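Local atomic coordinates of glutathione peroxidase (Trypanosoma cruzi, PDB entry 3E0U), a protein that probably reduces hydroperoxides as a thioredoxin-fold peroxidase of the glutathione peroxidase family. Residues L133-F144 with K156-R165. Sequence-based numbering, arbitrary orientation.
Sequences LIDRHGVPVERF and KLLPLLGGAR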
ATOM      1  N   LEU A 133       2.274   4.244   4.629  1.00 41.50           N
ATOM      2  CA  LEU A 133       2.023   5.571   4.165  1.00 42.78           C
ATOM      3  C   LEU A 133       3.231   6.248   3.581  1.00 43.46           C
ATOM      4  O   LEU A 133       4.284   6.208   4.117  1.00 41.83           O
ATOM      5  CB  LEU A 133       1.419   6.383   5.277  1.00 42.27           C
ATOM      6  CG  LEU A 133       1.118   7.836   5.060  1.00 41.97           C
ATOM      7  CD1 LEU A 133      -0.045   8.023   4.223  1.00 37.64           C
ATOM      8  CD2 LEU A 133       0.924   8.438   6.394  1.00 41.16           C
ATOM      9  N   ILE A 134       3.041   6.840   2.433  1.00 43.98           N
ATOM     10  CA  ILE A 134       4.154   7.449   1.719  1.00 44.53           C
ATOM     11  C   ILE A 134       3.954   8.950   1.697  1.00 44.46           C
ATOM     12  O   ILE A 134       2.832   9.412   1.504  1.00 44.39           O
ATOM     13  CB  ILE A 134       4.206   6.952   0.249  1.00 44.66           C
ATOM     14  CG1 ILE A 134       4.022   5.397   0.165  1.00 44.25           C
ATOM     15  CG2 ILE A 134       5.442   7.476  -0.456  1.00 43.06           C
ATOM     16  CD1 ILE A 134       4.988   4.581   1.033  1.00 41.50           C
ATOM     17  N   ASP A 135       5.030   9.716   1.921  1.00 43.79           N
ATOM     18  CA  ASP A 135       4.937  11.182   1.872  1.00 44.26           C
ATOM     19  C   ASP A 135       5.052  11.778   0.455  1.00 44.87           C
ATOM     20  O   ASP A 135       5.112  11.047  -0.555  1.00 47.14           O
ATOM     21  CB  ASP A 135       5.886  11.861   2.902  1.00 45.50           C
ATOM     22  CG  ASP A 135       7.385  11.721   2.560  1.00 46.78           C
ATOM     23  OD1 ASP A 135       7.774  11.338   1.431  1.00 46.34           O
ATOM     24  OD2 ASP A 135       8.197  12.104   3.422  1.00 49.82           O
ATOM     25  N   ARG A 136       4.958  13.098   0.373  1.00 46.58           N
ATOM     26  CA  ARG A 136       5.022  13.828  -0.897  1.00 48.28           C
ATOM     27  C   ARG A 136       6.335  13.574  -1.666  1.00 47.14           C
ATOM     28  O   ARG A 136       6.394  13.752  -2.886  1.00 44.55           O
ATOM     29  CB  ARG A 136       4.866  15.329  -0.618  1.00 48.83           C
ATOM     30  CG  ARG A 136       6.051  15.903   0.153  1.00 50.38           C
ATOM     31  CD  ARG A 136       5.836  17.372   0.562  1.00 52.60           C
ATOM     32  NE  ARG A 136       5.740  18.276  -0.591  1.00 55.33           N
ATOM     33  CZ  ARG A 136       4.571  18.542  -1.216  1.00 56.15           C
ATOM     34  NH1 ARG A 136       3.365  17.993  -0.781  1.00 55.78           N
ATOM     35  NH2 ARG A 136       4.604  19.365  -2.267  1.00 57.62           N
ATOM     36  N   HIS A 137       7.390  13.221  -0.931  1.00 47.90           N
ATOM     37  CA  HIS A 137       8.692  12.926  -1.525  1.00 48.81           C
ATOM     38  C   HIS A 137       8.842  11.463  -1.866  1.00 48.89           C
ATOM     39  O   HIS A 137       9.934  11.050  -2.240  1.00 52.89           O
ATOM     40  CB  HIS A 137       9.827  13.234  -0.556  1.00 49.22           C
ATOM     41  CG  HIS A 137       9.849  14.643  -0.066  1.00 50.70           C
ATOM     42  ND1 HIS A 137       9.358  15.006   1.168  1.00 50.84           N
ATOM     43  CD2 HIS A 137      10.382  15.766  -0.604  1.00 51.33           C
ATOM     44  CE1 HIS A 137       9.518  16.303   1.339  1.00 50.61           C
ATOM     45  NE2 HIS A 137      10.114  16.792   0.265  1.00 51.43           N
ATOM     46  N   GLY A 138       7.860  10.650  -1.495  1.00 46.91           N
ATOM     47  CA  GLY A 138       7.909   9.219  -1.758  1.00 44.13           C
ATOM     48  C   GLY A 138       8.635   8.388  -0.725  1.00 43.28           C
ATOM     49  O   GLY A 138       9.012   7.233  -0.983  1.00 41.76           O
ATOM     50  N   VAL A 139       8.780   8.942   0.471  1.00 42.29           N
ATOM     51  CA  VAL A 139       9.446   8.250   1.578  1.00 42.21           C
ATOM     52  C   VAL A 139       8.367   7.563   2.462  1.00 44.55           C
ATOM     53  O   VAL A 139       7.309   8.159   2.725  1.00 43.41           O
ATOM     54  CB  VAL A 139      10.387   9.263   2.385  1.00 43.17           C
ATOM     55  CG1 VAL A 139      11.148   8.574   3.527  1.00 39.44           C
ATOM     56  CG2 VAL A 139      11.371   9.929   1.432  1.00 38.79           C
ATOM     57  N   PRO A 140       8.513   6.234   2.702  1.00 45.42           N
ATOM     58  CA  PRO A 140       7.600   5.590   3.661  1.00 46.47           C
ATOM     59  C   PRO A 140       7.799   6.164   5.073  1.00 48.30           C
ATOM     60  O   PRO A 140       8.889   6.066   5.645  1.00 49.12           O
ATOM     61  CB  PRO A 140       8.043   4.127   3.662  1.00 46.31           C
ATOM     62  CG  PRO A 140       9.029   3.982   2.491  1.00 44.51           C
ATOM     63  CD  PRO A 140       9.493   5.303   2.103  1.00 44.33           C
ATOM     64  N   VAL A 141       6.744   6.716   5.651  1.00 48.42           N
ATOM     65  CA  VAL A 141       6.821   7.267   7.003  1.00 47.82           C
ATOM     66  C   VAL A 141       5.979   6.530   8.051  1.00 48.06           C
ATOM     67  O   VAL A 141       6.019   6.879   9.202  1.00 49.06           O
ATOM     68  CB  VAL A 141       6.404   8.770   7.009  1.00 47.26           C
ATOM     69  CG1 VAL A 141       7.448   9.624   6.278  1.00 47.48           C
ATOM     70  CG2 VAL A 141       4.995   8.977   6.419  1.00 44.74           C
ATOM     71  N   GLU A 142       5.288   5.460   7.683  1.00 49.40           N
ATOM     72  CA  GLU A 142       4.330   4.854   8.589  1.00 49.43           C
ATOM     73  C   GLU A 142       3.923   3.465   8.110  1.00 48.05           C
ATOM     74  O   GLU A 142       3.778   3.226   6.912  1.00 48.64           O
ATOM     75  CB  GLU A 142       3.093   5.763   8.637  1.00 52.35           C
ATOM     76  CG  GLU A 142       2.414   5.876   9.981  1.00 54.15           C
ATOM     77  CD  GLU A 142       3.340   6.440  11.053  1.00 55.25           C
ATOM     78  OE1 GLU A 142       3.715   7.637  10.980  1.00 55.92           O
ATOM     79  OE2 GLU A 142       3.666   5.681  11.985  1.00 55.04           O
ATOM     80  N   ARG A 143       3.841   2.513   9.017  1.00 44.93           N
ATOM     81  CA  ARG A 143       3.428   1.178   8.626  1.00 46.47           C
ATOM     82  C   ARG A 143       2.191   0.835   9.451  1.00 48.81           C
ATOM     83  O   ARG A 143       2.220   0.979  10.664  1.00 49.33           O
ATOM     84  CB  ARG A 143       4.536   0.195   8.915  1.00 45.36           C
ATOM     85  CG  ARG A 143       4.379  -1.186   8.329  1.00 41.22           C
ATOM     86  CD  ARG A 143       5.426  -2.017   9.023  1.00 42.52           C
ATOM     87  NE  ARG A 143       5.271  -3.443   8.829  1.00 42.23           N
ATOM     88  CZ  ARG A 143       6.193  -4.225   8.263  1.00 44.02           C
ATOM     89  NH1 ARG A 143       7.439  -3.753   8.022  1.00 40.05           N
ATOM     90  NH2 ARG A 143       5.951  -5.547   8.188  1.00 43.77           N
ATOM     91  N   PHE A 144       1.059   0.552   8.803  1.00 49.53           N
ATOM     92  CA  PHE A 144      -0.149   0.231   9.587  1.00 49.15           C
ATOM     93  C   PHE A 144      -0.503  -1.230   9.510  1.00 49.38           C
ATOM     94  O   PHE A 144      -0.282  -1.857   8.495  1.00 51.44           O
ATOM     95  CB  PHE A 144      -1.363   1.049   9.139  1.00 46.41           C
ATOM     96  CG  PHE A 144      -1.167   2.532   9.250  1.00 46.70           C
ATOM     97  CD1 PHE A 144      -0.698   3.266   8.166  1.00 46.59           C
ATOM     98  CD2 PHE A 144      -1.445   3.190  10.419  1.00 44.92           C
ATOM     99  CE1 PHE A 144      -0.655   4.634   8.215  1.00 45.18           C
ATOM    100  CE2 PHE A 144      -1.288   4.547  10.490  1.00 46.24           C
ATOM    101  CZ  PHE A 144      -0.873   5.262   9.382  1.00 44.92           C
ATOM    102  N   LYS A 156      -1.757  10.532  11.095  1.00 48.19           N
ATOM    103  CA  LYS A 156      -0.493  10.713  10.340  1.00 47.30           C
ATOM    104  C   LYS A 156      -0.648  11.339   8.925  1.00 46.16           C
ATOM    105  O   LYS A 156       0.176  12.150   8.496  1.00 47.19           O
ATOM    106  CB  LYS A 156       0.250   9.384  10.221  1.00 47.72           C
ATOM    107  CG  LYS A 156       0.227   8.518  11.464  1.00 48.85           C
ATOM    108  CD  LYS A 156       0.911   9.169  12.687  1.00 48.73           C
ATOM    109  CE  LYS A 156       1.147   8.065  13.813  1.00 48.38           C
ATOM    110  NZ  LYS A 156       1.811   8.672  15.102  1.00 49.04           N
ATOM    111  N   LEU A 157      -1.744  11.006   8.244  1.00 45.32           N
ATOM    112  CA  LEU A 157      -2.040  11.475   6.881  1.00 43.95           C
ATOM    113  C   LEU A 157      -2.446  12.962   6.711  1.00 43.42           C
ATOM    114  O   LEU A 157      -1.956  13.633   5.793  1.00 42.23           O
ATOM    115  CB  LEU A 157      -3.065  10.528   6.250  1.00 43.34           C
ATOM    116  CG  LEU A 157      -3.441  10.523   4.757  1.00 44.42           C
ATOM    117  CD1 LEU A 157      -4.936  10.726   4.499  1.00 44.56           C
ATOM    118  CD2 LEU A 157      -2.558  11.441   3.938  1.00 40.75           C
ATOM    119  N   LEU A 158      -3.321  13.490   7.570  1.00 41.85           N
ATOM    120  CA  LEU A 158      -3.752  14.902   7.445  1.00 40.89           C
ATOM    121  C   LEU A 158      -2.635  15.986   7.505  1.00 39.93           C
ATOM    122  O   LEU A 158      -2.826  17.093   6.957  1.00 38.61           O
ATOM    123  CB  LEU A 158      -4.886  15.214   8.429  1.00 40.02           C
ATOM    124  CG  LEU A 158      -6.166  14.405   8.124  1.00 39.20           C
ATOM    125  CD1 LEU A 158      -7.034  14.342   9.417  1.00 38.15           C
ATOM    126  CD2 LEU A 158      -6.920  15.063   6.958  1.00 38.93           C
ATOM    127  N   PRO A 159      -1.558  15.752   8.289  1.00 39.20           N
ATOM    128  CA  PRO A 159      -0.401  16.647   8.135  1.00 39.61           C
ATOM    129  C   PRO A 159       0.512  16.350   6.903  1.00 40.14           C
ATOM    130  O   PRO A 159       1.612  16.915   6.838  1.00 42.09           O
ATOM    131  CB  PRO A 159       0.401  16.443   9.439  1.00 39.03           C
ATOM    132  CG  PRO A 159      -0.454  15.626  10.341  1.00 38.00           C
ATOM    133  CD  PRO A 159      -1.408  14.859   9.454  1.00 38.50           C
ATOM    134  N   LEU A 160       0.083  15.475   5.976  1.00 38.91           N
ATOM    135  CA  LEU A 160       0.796  15.202   4.704  1.00 38.32           C
ATOM    136  C   LEU A 160       0.053  15.764   3.469  1.00 38.24           C
ATOM    137  O   LEU A 160       0.615  15.758   2.320  1.00 41.24           O
ATOM    138  CB  LEU A 160       1.105  13.689   4.493  1.00 37.33           C
ATOM    139  CG  LEU A 160       2.052  12.921   5.425  1.00 36.93           C
ATOM    140  CD1 LEU A 160       2.390  11.502   4.976  1.00 37.63           C
ATOM    141  CD2 LEU A 160       3.338  13.710   5.599  1.00 39.37           C
ATOM    142  N   LEU A 161      -1.220  16.101   3.624  1.00 40.17           N
ATOM    143  CA  LEU A 161      -2.027  16.670   2.550  1.00 43.80           C
ATOM    144  C   LEU A 161      -1.836  18.199   2.519  1.00 48.77           C
ATOM    145  O   LEU A 161      -2.804  18.983   2.605  1.00 48.94           O
ATOM    146  CB  LEU A 161      -3.495  16.340   2.799  1.00 42.74           C
ATOM    147  CG  LEU A 161      -3.963  14.887   2.650  1.00 42.35           C
ATOM    148  CD1 LEU A 161      -5.210  14.623   3.503  1.00 40.97           C
ATOM    149  CD2 LEU A 161      -4.238  14.610   1.184  1.00 42.11           C
ATOM    150  N   GLY A 162      -0.566  18.596   2.491  1.00 52.10           N
ATOM    151  CA  GLY A 162      -0.107  19.980   2.508  1.00 55.95           C
ATOM    152  C   GLY A 162       1.395  19.809   2.454  1.00 58.76           C
ATOM    153  O   GLY A 162       2.164  20.768   2.288  1.00 60.16           O
ATOM    154  N   GLY A 163       1.805  18.538   2.592  1.00 62.32           N
ATOM    155  CA  GLY A 163       3.186  18.078   2.462  1.00 66.02           C
ATOM    156  C   GLY A 163       3.966  17.815   3.741  1.00 68.40           C
ATOM    157  O   GLY A 163       4.624  16.783   3.880  1.00 69.52           O
ATOM    158  N   ALA A 164       3.830  18.722   4.700  1.00 70.08           N
ATOM    159  CA  ALA A 164       4.658  18.744   5.896  1.00 71.15           C
ATOM    160  C   ALA A 164       5.557  19.933   5.646  1.00 72.26           C
ATOM    161  O   ALA A 164       6.721  19.761   5.281  1.00 73.94           O
ATOM    162  CB  ALA A 164       5.485  17.480   6.028  1.00 70.18           C
ATOM    163  N   ARG A 165       4.971  21.132   5.700  1.00 72.57           N
ATOM    164  CA  ARG A 165       5.703  22.353   5.365  1.00 72.82           C
ATOM    165  C   ARG A 165       4.832  23.627   5.413  1.00 73.08           C
ATOM    166  O   ARG A 165       3.749  23.645   6.018  1.00 73.16           O
ATOM    167  CB  ARG A 165       6.345  22.200   3.977  1.00 72.65           C
ATOM    168  CG  ARG A 165       5.330  22.089   2.835  1.00 72.59           C
ATOM    169  CD  ARG A 165       6.013  21.932   1.485  1.00 72.38           C
ATOM    170  NE  ARG A 165       5.324  22.696   0.444  1.00 71.57           N
ATOM    171  CZ  ARG A 165       5.556  23.986   0.174  1.00 70.47           C
ATOM    172  NH1 ARG A 165       6.452  24.653   0.890  1.00 69.94           N
ATOM    173  NH2 ARG A 165       4.895  24.612  -0.791  1.00 69.73           N
TER
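The C-terminal beta hairpin of the thioredoxin fold, strands 131-134 and 140-144, packs here against the last part of helix 150-157 and the tail that follows it. L133 and L160 meet tip to tip, with L133 CD2 3.7 Å from L160 CD1. L133 points toward the tail, and its CG lies anti to the backbone N (chi1 177°), which sets CD2 against that methyl. The same L160 methyl is shared by the hairpin's other strand, since V141 CG2 comes to 3.9 Å from L160 CD1. D135 adds its CB at 4.1 Å from L160 CD1, so side chains of three residues meet this one methyl. L133 also touches K156 CB and L157.

Along strand 140-144, E142 and K156 cross at about a right angle. The lysine methylenes lie against the carboxylate, with K156 CD 3.6 Å from E142 OE1. The charged ends stay apart, K156 NZ being 4.7 Å from E142 OE1. K156 CG also sits at the edge of the F144 ring, near its plane, 4.0 Å from F144 CZ.

At the hairpin's tip, a type I turn from D135 to G138, the R136 chain lies against the backbone of G163. A bend at chi3 (-65°) brings both CD and NH1 close to G163 CA, with R136 NH1 3.2 Å from G163 CA. R165 CD lies over one face of the R136 guanidinium. D135 OD1 accepts a hydrogen bond from V139 N, met from above the carboxylate plane, and a weak one from H137 N, which braces the turn and the residue after it. Backbone hydrogen bonding joins I134 to L28 of the neighbouring strand 28-33. L157 packs on Y54 of helix 43-54. Away from the predicted active-site cysteine, the contact joins the edge hairpin to the C-terminal helix, a pairing of elements that belongs to the thioredoxin fold.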